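Local coordinates for cell division control protein 45 cdc45 putative (Entamoeba histolytica, PDB 6CC2), which probably takes part in DNA replication as a homologue of Cdc45, a component of the eukaryotic replicative helicase complex, at residues 59-64 / 92-97. Numbering follows the deposited sequence.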
# COMPACT_ATOMS: atom_id res chain seq x y z
N ASN A 59 -2.50 12.12 -6.72
CA ASN A 59 -1.90 12.01 -5.40
C ASN A 59 -2.74 12.65 -4.29
O ASN A 59 -2.45 12.42 -3.12
CB ASN A 59 -0.50 12.66 -5.42
CG ASN A 59 -0.51 14.11 -5.92
OD1 ASN A 59 -1.23 14.47 -6.86
ND2 ASN A 59 0.33 14.94 -5.31
N ASN A 60 -3.75 13.45 -4.64
CA ASN A 60 -4.63 14.10 -3.67
C ASN A 60 -5.86 14.60 -4.42
O ASN A 60 -5.93 14.53 -5.65
CB ASN A 60 -3.90 15.22 -2.93
CG ASN A 60 -3.33 16.26 -3.86
OD1 ASN A 60 -4.07 16.87 -4.66
ND2 ASN A 60 -2.02 16.50 -3.76
N TYR A 61 -6.83 15.11 -3.66
CA TYR A 61 -8.07 15.53 -4.30
C TYR A 61 -7.95 16.86 -5.02
O TYR A 61 -8.76 17.15 -5.92
CB TYR A 61 -9.21 15.59 -3.28
CG TYR A 61 -9.69 14.22 -2.87
CD1 TYR A 61 -10.23 13.35 -3.80
CD2 TYR A 61 -9.60 13.80 -1.56
CE1 TYR A 61 -10.66 12.10 -3.44
CE2 TYR A 61 -10.04 12.54 -1.18
CZ TYR A 61 -10.58 11.69 -2.13
OH TYR A 61 -10.99 10.43 -1.79
N GLU A 62 -6.97 17.69 -4.65
CA GLU A 62 -6.74 18.92 -5.39
C GLU A 62 -6.34 18.62 -6.82
O GLU A 62 -6.82 19.27 -7.77
CB GLU A 62 -5.66 19.76 -4.70
CG GLU A 62 -5.94 20.07 -3.24
CD GLU A 62 -4.88 20.98 -2.63
OE1 GLU A 62 -4.29 21.78 -3.38
OE2 GLU A 62 -4.65 20.88 -1.41
N THR A 63 -5.42 17.67 -7.01
CA THR A 63 -5.00 17.27 -8.34
C THR A 63 -6.16 16.67 -9.12
O THR A 63 -6.41 17.03 -10.29
CB THR A 63 -3.84 16.27 -8.25
OG1 THR A 63 -2.71 16.93 -7.67
CG2 THR A 63 -3.46 15.74 -9.63
N LEU A 64 -6.88 15.74 -8.48
CA LEU A 64 -8.06 15.15 -9.11
C LEU A 64 -8.99 16.25 -9.62
O LEU A 64 -9.42 16.23 -10.78
CB LEU A 64 -8.76 14.22 -8.12
CG LEU A 64 -9.94 13.42 -8.70
CD1 LEU A 64 -10.14 12.11 -7.96
CD2 LEU A 64 -11.23 14.22 -8.67
N SER A 92 -19.94 15.55 -5.57
CA SER A 92 -20.64 16.66 -6.22
C SER A 92 -20.13 18.00 -5.71
O SER A 92 -19.99 18.95 -6.49
CB SER A 92 -22.15 16.53 -5.98
OG SER A 92 -22.84 17.60 -6.57
N GLU A 93 -19.86 18.10 -4.41
CA GLU A 93 -19.33 19.34 -3.86
C GLU A 93 -17.94 19.63 -4.39
O GLU A 93 -17.61 20.79 -4.70
CB GLU A 93 -19.32 19.26 -2.34
CG GLU A 93 -18.72 20.47 -1.63
CD GLU A 93 -18.89 20.39 -0.13
OE1 GLU A 93 -19.60 21.25 0.44
OE2 GLU A 93 -18.32 19.47 0.49
N LEU A 94 -17.12 18.60 -4.54
CA LEU A 94 -15.74 18.79 -4.99
C LEU A 94 -15.71 19.27 -6.43
O LEU A 94 -15.04 20.26 -6.75
CB LEU A 94 -14.95 17.49 -4.83
CG LEU A 94 -13.49 17.54 -5.29
CD1 LEU A 94 -12.69 18.43 -4.34
CD2 LEU A 94 -12.88 16.16 -5.37
N LEU A 95 -16.45 18.61 -7.31
CA LEU A 95 -16.29 18.81 -8.75
C LEU A 95 -17.39 19.62 -9.40
O LEU A 95 -17.17 20.13 -10.51
CB LEU A 95 -16.20 17.45 -9.46
CG LEU A 95 -15.12 16.52 -8.93
CD1 LEU A 95 -15.21 15.16 -9.62
CD2 LEU A 95 -13.74 17.12 -9.11
N GLY A 96 -18.55 19.76 -8.77
CA GLY A 96 -19.65 20.52 -9.36
C GLY A 96 -20.22 19.90 -10.62
O GLY A 96 -20.83 18.83 -10.57
N ASP A 97 -20.04 20.57 -11.76
CA ASP A 97 -20.56 20.10 -13.04
C ASP A 97 -20.08 18.69 -13.34
O ASP A 97 -18.93 18.49 -13.73
CB ASP A 97 -20.15 21.05 -14.17
CG ASP A 97 -21.12 22.21 -14.34
OD1 ASP A 97 -22.34 21.99 -14.16
OD2 ASP A 97 -20.66 23.33 -14.65
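Two neighbouring helices of the N-terminal alpha/beta fold, built round a parallel sheet as in the DHH-type domain of Cdc45 and RecJ relatives, meet where Tyr61 and Leu64 at the start of helix 61-71 pack against Leu94 and Leu95 at the end of helix 91-95. No hydrogen bond crosses the contact, which is held by apolar side chains alone. Leu64 CD2 touches both leucines, at 3.9 Å from Leu95 CD2 and 4.2 Å from Leu94 CD2. Leu64 has its CG anti to the backbone N (chi1 -174°), which helps to bring CD2 over to the other helix although the CB does not point directly at it. The Leu64 and Leu95 side chains cross at about a right angle, and both also pack on Phe82 of strand 77-83, tying the helix pair to the sheet. The Tyr61 hydroxyl is hydrogen-bonded to Ala86 N, which fixes the far end of the ring, while Phe517 packs edge-to-face with it. Asn60 is the N-cap of helix 61-71: its OD1 accepts from Thr63 N at 2.8 Å, and its ND2 donates to Lys515 O. Helix 91-95 stops at Leu95, and Gly96 follows with a positive phi. Leu94 CD2, besides meeting Leu64, approaches the Tyr61 ring obliquely, 4.2 Å from Tyr61 CD1, the two side chains crossing at about a right angle.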